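Local structure of 4-dehydrase (Streptomyces venezuelae, 2PO3) at residues A[60-64]-A[65-69]; A[242-245]-A[246-250]; A[308-312]-A[313-317]. The protein probably transfers an amino group to a TDP-linked sugar, using pyridoxal phosphate, in the biosynthesis of desosamine. All coordinates share one frame; numbering follows the deposited sequence.

Interaction 1 of 3, residues A[60-64]-A[65-69]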
loop_
_atom_site.group_PDB
_atom_site.type_symbol
_atom_site.label_atom_id
_atom_site.label_comp_id
_atom_site.label_asym_id
_atom_site.label_seq_id
_atom_site.Cartn_x
_atom_site.Cartn_y
_atom_site.Cartn_z
ATOM N N ARG A 60 -12.358 -12.605 10.829
ATOM C CA ARG A 60 -11.575 -13.145 11.891
ATOM C C ARG A 60 -10.909 -11.979 12.605
ATOM O O ARG A 60 -10.975 -11.836 13.830
ATOM C CB ARG A 60 -10.589 -14.177 11.364
ATOM C CG ARG A 60 -11.267 -15.254 10.533
ATOM C CD ARG A 60 -10.260 -16.294 10.084
ATOM N NE ARG A 60 -9.523 -16.902 11.197
ATOM C CZ ARG A 60 -8.543 -17.802 11.012
ATOM N NH1 ARG A 60 -8.226 -18.246 9.791
ATOM N NH2 ARG A 60 -7.921 -18.325 12.066
ATOM N N VAL A 61 -10.288 -11.104 11.833
ATOM C CA VAL A 61 -9.637 -9.957 12.451
ATOM C C VAL A 61 -10.532 -9.190 13.400
ATOM O O VAL A 61 -10.128 -8.920 14.530
ATOM C CB VAL A 61 -8.919 -9.042 11.452
ATOM C CG1 VAL A 61 -8.500 -7.759 12.169
ATOM C CG2 VAL A 61 -7.724 -9.779 10.818
ATOM N N ALA A 62 -11.752 -8.848 12.949
ATOM C CA ALA A 62 -12.672 -8.106 13.804
ATOM C C ALA A 62 -13.075 -8.885 15.062
ATOM O O ALA A 62 -13.222 -8.341 16.158
ATOM C CB ALA A 62 -13.865 -7.507 13.058
ATOM N N GLY A 63 -13.243 -10.186 14.891
ATOM C CA GLY A 63 -13.623 -10.979 16.031
ATOM C C GLY A 63 -12.590 -10.846 17.118
ATOM O O GLY A 63 -12.936 -10.610 18.277
ATOM N N LEU A 64 -11.336 -10.993 16.686
ATOM C CA LEU A 64 -10.168 -10.917 17.548
ATOM C C LEU A 64 -10.033 -9.604 18.325
ATOM O O LEU A 64 -9.486 -9.608 19.435
ATOM C CB LEU A 64 -8.891 -11.176 16.728
ATOM C CG LEU A 64 -8.599 -12.648 16.487
ATOM C CD1 LEU A 64 -7.364 -12.756 15.606
ATOM C CD2 LEU A 64 -8.311 -13.366 17.798
ATOM N N ALA A 65 -10.518 -8.504 17.705
ATOM C CA ALA A 65 -10.513 -7.153 18.238
ATOM C C ALA A 65 -11.707 -6.925 19.169
ATOM O O ALA A 65 -11.805 -5.933 19.909
ATOM C CB ALA A 65 -10.656 -6.234 17.025
ATOM N N GLY A 66 -12.652 -7.864 19.098
ATOM C CA GLY A 66 -13.869 -7.760 19.879
ATOM C C GLY A 66 -14.760 -6.612 19.333
ATOM O O GLY A 66 -15.537 -5.993 20.061
ATOM N N VAL A 67 -14.646 -6.287 18.034
ATOM C CA VAL A 67 -15.454 -5.226 17.429
ATOM C C VAL A 67 -16.219 -5.811 16.257
ATOM O O VAL A 67 -15.969 -6.976 15.865
ATOM C CB VAL A 67 -14.774 -3.911 17.062
ATOM C CG1 VAL A 67 -14.070 -3.355 18.278
ATOM C CG2 VAL A 67 -13.820 -4.059 15.886
ATOM N N ARG A 68 -17.137 -4.989 15.723
ATOM C CA ARG A 68 -17.960 -5.461 14.612
ATOM C C ARG A 68 -17.358 -5.301 13.255
ATOM O O ARG A 68 -17.650 -6.106 12.370
ATOM C CB ARG A 68 -19.299 -4.764 14.559
ATOM C CG ARG A 68 -20.089 -5.000 15.828
ATOM C CD ARG A 68 -21.260 -4.038 16.033
ATOM N NE ARG A 68 -21.531 -3.877 17.459
ATOM C CZ ARG A 68 -21.548 -2.713 18.084
ATOM N NH1 ARG A 68 -21.329 -1.578 17.426
ATOM N NH2 ARG A 68 -21.792 -2.685 19.392
ATOM N N HIS A 69 -16.540 -4.262 13.082
ATOM C CA HIS A 69 -15.979 -4.051 11.768
ATOM C C HIS A 69 -14.468 -3.982 11.641
ATOM O O HIS A 69 -13.765 -3.546 12.537
ATOM C CB HIS A 69 -16.602 -2.763 11.170
ATOM C CG HIS A 69 -17.990 -2.451 11.669
ATOM N ND1 HIS A 69 -19.123 -2.754 10.926
ATOM C CD2 HIS A 69 -18.410 -1.856 12.834
ATOM C CE1 HIS A 69 -20.182 -2.350 11.638
ATOM N NE2 HIS A 69 -19.791 -1.815 12.791
#
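A62 and V67 clasp the end of helix 52-65. The carbonyl O of A62 accepts from V67 N at 3.1 Å, with an N-H...O angle of 158°. The donor is tilted modestly from the carbonyl plane. One position further in, G66 N donates to G63 O at 2.9 Å. Here the donor stands above the carbonyl plane, not on a lone pair. These two bonds cross back into the last turn and form a Schellman motif. G66 makes the motif possible with a positive phi (70°), which glycine takes more readily than other residues. A regular helical bond runs from A65 N to V61 O at 3.2 Å. A weak second bond joins A65 N to A62 O.

Side chains add a smaller share. The methyl of A62 lies alongside the departing chain, with A62 CB 3.5 Å from V67 O. A62 CB is also 3.8 Å from H69 C. At 4.5 Å from V67 CG2, A62 CB makes a loose apolar touch between the two residues joined by the A62 O - V67 N bond. L64 has CG beside its own backbone N (chi1 -81°), and its branch packs on L256 of helix 246-276.

Further out, V61, A65 and V67 rest on V211 of strand 208-212. R68 N donates to the carboxylate of D213. H69 pairs through its backbone with T212, which places the start of strand 69-73 beside strand 208-212. V61 is about 11 Å from the side chain of K200, the predicted cofactor lysine. The capping bonds give acceptors at the helix end, A62 O and G63 O, donors from the chain that leaves. The turn is therefore held mainly by backbone polarity, with little demand on side chains.

Interaction 2 of 3, residues A[242-245]-A[246-250]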
loop_
_atom_site.group_PDB
_atom_site.type_symbol
_atom_site.label_atom_id
_atom_site.label_comp_id
_atom_site.label_asym_id
_atom_site.label_seq_id
_atom_site.Cartn_x
_atom_site.Cartn_y
_atom_site.Cartn_z
ATOM N N ALA A 242 -5.533 1.446 -0.844
ATOM C CA ALA A 242 -4.907 0.813 0.323
ATOM C C ALA A 242 -5.487 -0.571 0.482
ATOM O O ALA A 242 -5.601 -1.122 1.578
ATOM C CB ALA A 242 -5.169 1.639 1.576
ATOM N N LYS A 243 -5.873 -1.099 -0.674
ATOM C CA LYS A 243 -6.508 -2.399 -0.827
ATOM C C LYS A 243 -5.605 -3.594 -0.531
ATOM O O LYS A 243 -4.427 -3.594 -0.878
ATOM C CB LYS A 243 -7.019 -2.513 -2.277
ATOM C CG LYS A 243 -8.499 -2.211 -2.483
ATOM C CD LYS A 243 -8.848 -1.394 -3.726
ATOM C CE LYS A 243 -8.343 -1.957 -5.038
ATOM N NZ LYS A 243 -7.113 -1.315 -5.540
ATOM N N MET A 244 -6.170 -4.641 0.080
ATOM C CA MET A 244 -5.447 -5.876 0.367
ATOM C C MET A 244 -5.878 -6.878 -0.716
ATOM O O MET A 244 -7.079 -7.069 -0.971
ATOM C CB MET A 244 -5.694 -6.453 1.776
ATOM C CG MET A 244 -4.942 -7.768 2.000
ATOM S SD MET A 244 -5.406 -8.646 3.525
ATOM C CE MET A 244 -4.364 -7.802 4.755
ATOM N N SER A 245 -4.898 -7.487 -1.383
ATOM C CA SER A 245 -5.129 -8.447 -2.429
ATOM C C SER A 245 -5.468 -9.794 -1.848
ATOM O O SER A 245 -5.169 -10.102 -0.692
ATOM C CB SER A 245 -3.923 -8.601 -3.344
ATOM O OG SER A 245 -3.012 -9.471 -2.702
ATOM N N GLU A 246 -6.087 -10.621 -2.681
ATOM C CA GLU A 246 -6.487 -11.924 -2.239
ATOM C C GLU A 246 -5.341 -12.782 -1.768
ATOM O O GLU A 246 -5.494 -13.651 -0.896
ATOM C CB GLU A 246 -7.275 -12.631 -3.353
ATOM C CG GLU A 246 -8.673 -12.039 -3.534
ATOM C CD GLU A 246 -9.518 -12.227 -2.309
ATOM O OE1 GLU A 246 -10.204 -13.210 -2.090
ATOM O OE2 GLU A 246 -9.456 -11.207 -1.504
ATOM N N ALA A 247 -4.178 -12.548 -2.367
ATOM C CA ALA A 247 -2.984 -13.307 -2.028
ATOM C C ALA A 247 -2.448 -13.062 -0.611
ATOM O O ALA A 247 -2.021 -13.969 0.142
ATOM C CB ALA A 247 -1.964 -13.069 -3.111
ATOM N N ALA A 248 -2.493 -11.793 -0.247
ATOM C CA ALA A 248 -2.070 -11.363 1.080
ATOM C C ALA A 248 -3.056 -11.920 2.055
ATOM O O ALA A 248 -2.677 -12.368 3.130
ATOM C CB ALA A 248 -2.129 -9.847 1.212
ATOM N N ALA A 249 -4.347 -11.858 1.689
ATOM C CA ALA A 249 -5.376 -12.401 2.591
ATOM C C ALA A 249 -5.166 -13.931 2.771
ATOM O O ALA A 249 -5.349 -14.516 3.827
ATOM C CB ALA A 249 -6.784 -12.023 2.122
ATOM N N ALA A 250 -4.736 -14.611 1.704
ATOM C CA ALA A 250 -4.486 -16.019 1.779
ATOM C C ALA A 250 -3.401 -16.295 2.816
ATOM O O ALA A 250 -3.523 -17.174 3.679
ATOM C CB ALA A 250 -3.982 -16.501 0.427
HETATM O O HOH W 1 -9.294 -8.752 -2.189
#
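M244 lays its side chain over A248 and A249, in the first turn of helix 246-276. M244 CG sits 3.6 Å from A248 CB, and M244 SD lies 3.9 Å from A249 CB. The chain runs out extended, with CG opposite the backbone N (chi1 178°). The extended chi1 and chi2 bring SD beside A249, and the bend at chi3 turns CE. F57 of helix 52-65 also packs against M244.

S245 is the N-cap of the helix. Its OG turns back over the helix start and accepts two weak bonds. One runs from A247 N to S245 OG at 3.3 Å and is bent. The other runs from A248 N to S245 OG at 3.4 Å and is long but nearly straight, at 164°. The carbonyl O of S245 begins the helical ladder by accepting from A249 N at 3.1 Å. A248 N adds a weak bond to the same oxygen. The cap thus supplies acceptors to first-turn N-H groups that have no earlier helical carbonyl to meet.

The protein belongs to the DegT/DnrJ/EryC1 family, and this N-capped helix start lies at the subunit contact. F205 of the second subunit packs on S245 and A247. K243 forms a salt bridge with E206 of the second subunit and a hydrogen bond with N241, a residue of the ligand pocket.

E246 carries the contact to helix 52-65. Its OE1 accepts from L53 N and its OE2 from V54 N, so the carboxylate faces the N-H groups of that helix's first turn. Such a setting would favour the charged form. A water donates to E246 OE2 at 2.6 Å and to M244 O at 3.0 Å, which ties the carboxylate to the loop. The side chain of E246 is about 7 Å from a bound TDP-sugar aldimine.

Interaction 3 of 3, residues A[308-312]-A[313-317]; sequences TGIHR and DLVME
R312 reaches D313 and M316 with a folded side chain. R312 CB and CG lie beside D313 N. The chain bends at chi2 (-86°) and again at chi3. R312 CD then passes 4.0 Å from M316 CG. R312 NE donates to D313 OD1 at 2.8 Å, and R312 NH2 donates to the same OD1 at 3.0 Å. CZ, between these two nitrogens, faces that oxygen edge-on. This is a side-on salt bridge gripping a single oxygen, with NE on its anti side and NH2 on its syn side. Both donors come from one face, about 22° out of the carboxylate plane. NH1 turns to the carbonyls of V358 and A355. A water donates to D313 OD2 at 2.7 Å and takes a weak bond from R312 NH2.

H311 is the N-cap of helix 312-321. H311 ND1 accepts from D313 N at 2.9 Å, in the ring plane and almost straight (172°). Its carbonyl O accepts from V315 N, the first full helical bond. I310 packs against the first turn of the helix: I310 CG1 lies 3.9 Å from L314 CB, and I310 CG2 lies 4.0 Å from V315 CG2. Both pairs cross at about a right angle. I310 N is held by T308 OG1 in an ST turn. I310 also touches L389 and T390, so the contact seats this helix against helix 369-394.

With R312 cut back to an alanine, D313 OD1 would probably lose both its donors, and the carbonyls of V358 and A355 their NH1 partner.

The carboxylate of D313 sits where the helix dipole would favour a negative charge, and R312 balances it. Because ND1 of H311 acts as an acceptor, the ring is probably neutral, with its proton on NE2.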
loop_
_atom_site.group_PDB
_atom_site.type_symbol
_atom_site.label_atom_id
_atom_site.label_comp_id
_atom_site.label_asym_id
_atom_site.label_seq_id
_atom_site.Cartn_x
_atom_site.Cartn_y
_atom_site.Cartn_z
ATOM N N THR A 308 25.613 -2.417 34.864
ATOM C CA THR A 308 26.439 -3.272 34.033
ATOM C C THR A 308 27.759 -2.684 33.555
ATOM O O THR A 308 28.683 -3.429 33.284
ATOM C CB THR A 308 25.656 -3.672 32.771
ATOM O OG1 THR A 308 25.512 -2.545 31.930
ATOM C CG2 THR A 308 24.272 -4.184 33.126
ATOM N N GLY A 309 27.847 -1.364 33.394
ATOM C CA GLY A 309 29.091 -0.817 32.904
ATOM C C GLY A 309 29.208 -0.973 31.394
ATOM O O GLY A 309 30.258 -0.777 30.808
ATOM N N ILE A 310 28.108 -1.335 30.744
ATOM C CA ILE A 310 28.069 -1.500 29.290
ATOM C C ILE A 310 26.733 -0.998 28.753
ATOM O O ILE A 310 25.680 -1.396 29.250
ATOM C CB ILE A 310 28.370 -2.907 28.763
ATOM C CG1 ILE A 310 28.293 -2.939 27.251
ATOM C CG2 ILE A 310 27.405 -3.972 29.274
ATOM C CD1 ILE A 310 28.918 -4.198 26.650
ATOM N N HIS A 311 26.779 -0.115 27.757
ATOM C CA HIS A 311 25.590 0.456 27.122
ATOM C C HIS A 311 24.899 -0.563 26.225
ATOM O O HIS A 311 25.592 -1.362 25.598
ATOM C CB HIS A 311 25.958 1.624 26.167
ATOM C CG HIS A 311 24.777 2.490 25.760
ATOM N ND1 HIS A 311 23.861 2.114 24.754
ATOM C CD2 HIS A 311 24.364 3.710 26.240
ATOM C CE1 HIS A 311 22.943 3.083 24.653
ATOM N NE2 HIS A 311 23.218 4.052 25.532
ATOM N N ARG A 312 23.545 -0.487 26.157
ATOM C CA ARG A 312 22.677 -1.332 25.314
ATOM C C ARG A 312 23.206 -1.470 23.872
ATOM O O ARG A 312 23.234 -2.537 23.245
ATOM C CB ARG A 312 21.302 -0.658 25.282
ATOM C CG ARG A 312 20.190 -1.451 24.589
ATOM C CD ARG A 312 20.160 -1.198 23.081
ATOM N NE ARG A 312 20.264 0.216 22.673
ATOM C CZ ARG A 312 19.296 1.131 22.803
ATOM N NH1 ARG A 312 18.123 0.828 23.343
ATOM N NH2 ARG A 312 19.502 2.387 22.382
ATOM N N ASP A 313 23.657 -0.348 23.328
ATOM C CA ASP A 313 24.163 -0.322 21.971
ATOM C C ASP A 313 25.312 -1.265 21.727
ATOM O O ASP A 313 25.381 -1.944 20.698
ATOM C CB ASP A 313 24.572 1.096 21.554
ATOM C CG ASP A 313 23.410 2.036 21.400
ATOM O OD1 ASP A 313 22.249 1.663 21.436
ATOM O OD2 ASP A 313 23.794 3.281 21.207
ATOM N N LEU A 314 26.225 -1.280 22.688
ATOM C CA LEU A 314 27.397 -2.117 22.608
ATOM C C LEU A 314 27.010 -3.573 22.772
ATOM O O LEU A 314 27.558 -4.476 22.109
ATOM C CB LEU A 314 28.476 -1.692 23.610
ATOM C CG LEU A 314 29.838 -2.342 23.306
ATOM C CD1 LEU A 314 30.235 -2.209 21.831
ATOM C CD2 LEU A 314 30.909 -1.685 24.172
ATOM N N VAL A 315 26.033 -3.772 23.659
ATOM C CA VAL A 315 25.550 -5.111 23.856
ATOM C C VAL A 315 25.060 -5.622 22.480
ATOM O O VAL A 315 25.389 -6.737 22.004
ATOM C CB VAL A 315 24.409 -5.136 24.857
ATOM C CG1 VAL A 315 23.763 -6.502 24.682
ATOM C CG2 VAL A 315 24.931 -4.974 26.302
ATOM N N MET A 316 24.294 -4.756 21.806
ATOM C CA MET A 316 23.748 -5.054 20.482
ATOM C C MET A 316 24.822 -5.498 19.490
ATOM O O MET A 316 24.750 -6.524 18.786
ATOM C CB MET A 316 23.040 -3.811 19.945
ATOM C CG MET A 316 21.565 -3.748 20.277
ATOM S SD MET A 316 20.607 -2.874 18.989
ATOM C CE MET A 316 21.875 -2.622 17.751
ATOM N N GLU A 317 25.856 -4.681 19.433
ATOM C CA GLU A 317 26.966 -4.956 18.532
ATOM C C GLU A 317 27.649 -6.282 18.822
ATOM O O GLU A 317 27.989 -7.043 17.911
ATOM C CB GLU A 317 28.038 -3.861 18.643
ATOM C CG GLU A 317 27.634 -2.524 17.998
ATOM C CD GLU A 317 28.846 -1.672 17.710
ATOM O OE1 GLU A 317 29.123 -0.659 18.338
ATOM O OE2 GLU A 317 29.597 -2.167 16.752
HETATM O O HOH W 2 21.563 4.780 21.168
#

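Along the chain the three contacts come in series; none encloses or crosses another. Interaction 1 ends helix 52-65 and turns the chain into strand 69-73. Interaction 2 lies where the loop after helix 215-225 enters the long helix 246-276. These two are neighbours, with centres about 18 Å apart and nearest atoms about 7 Å apart. Helix 52-65 links them: its last turn belongs to interaction 1, and its first turn meets residues 242-250. Interaction 3 starts helix 312-321 near the C-terminal helix 369-394. It lies on the opposite side of the chain's centre, about 41 Å from each of the others, centre to centre.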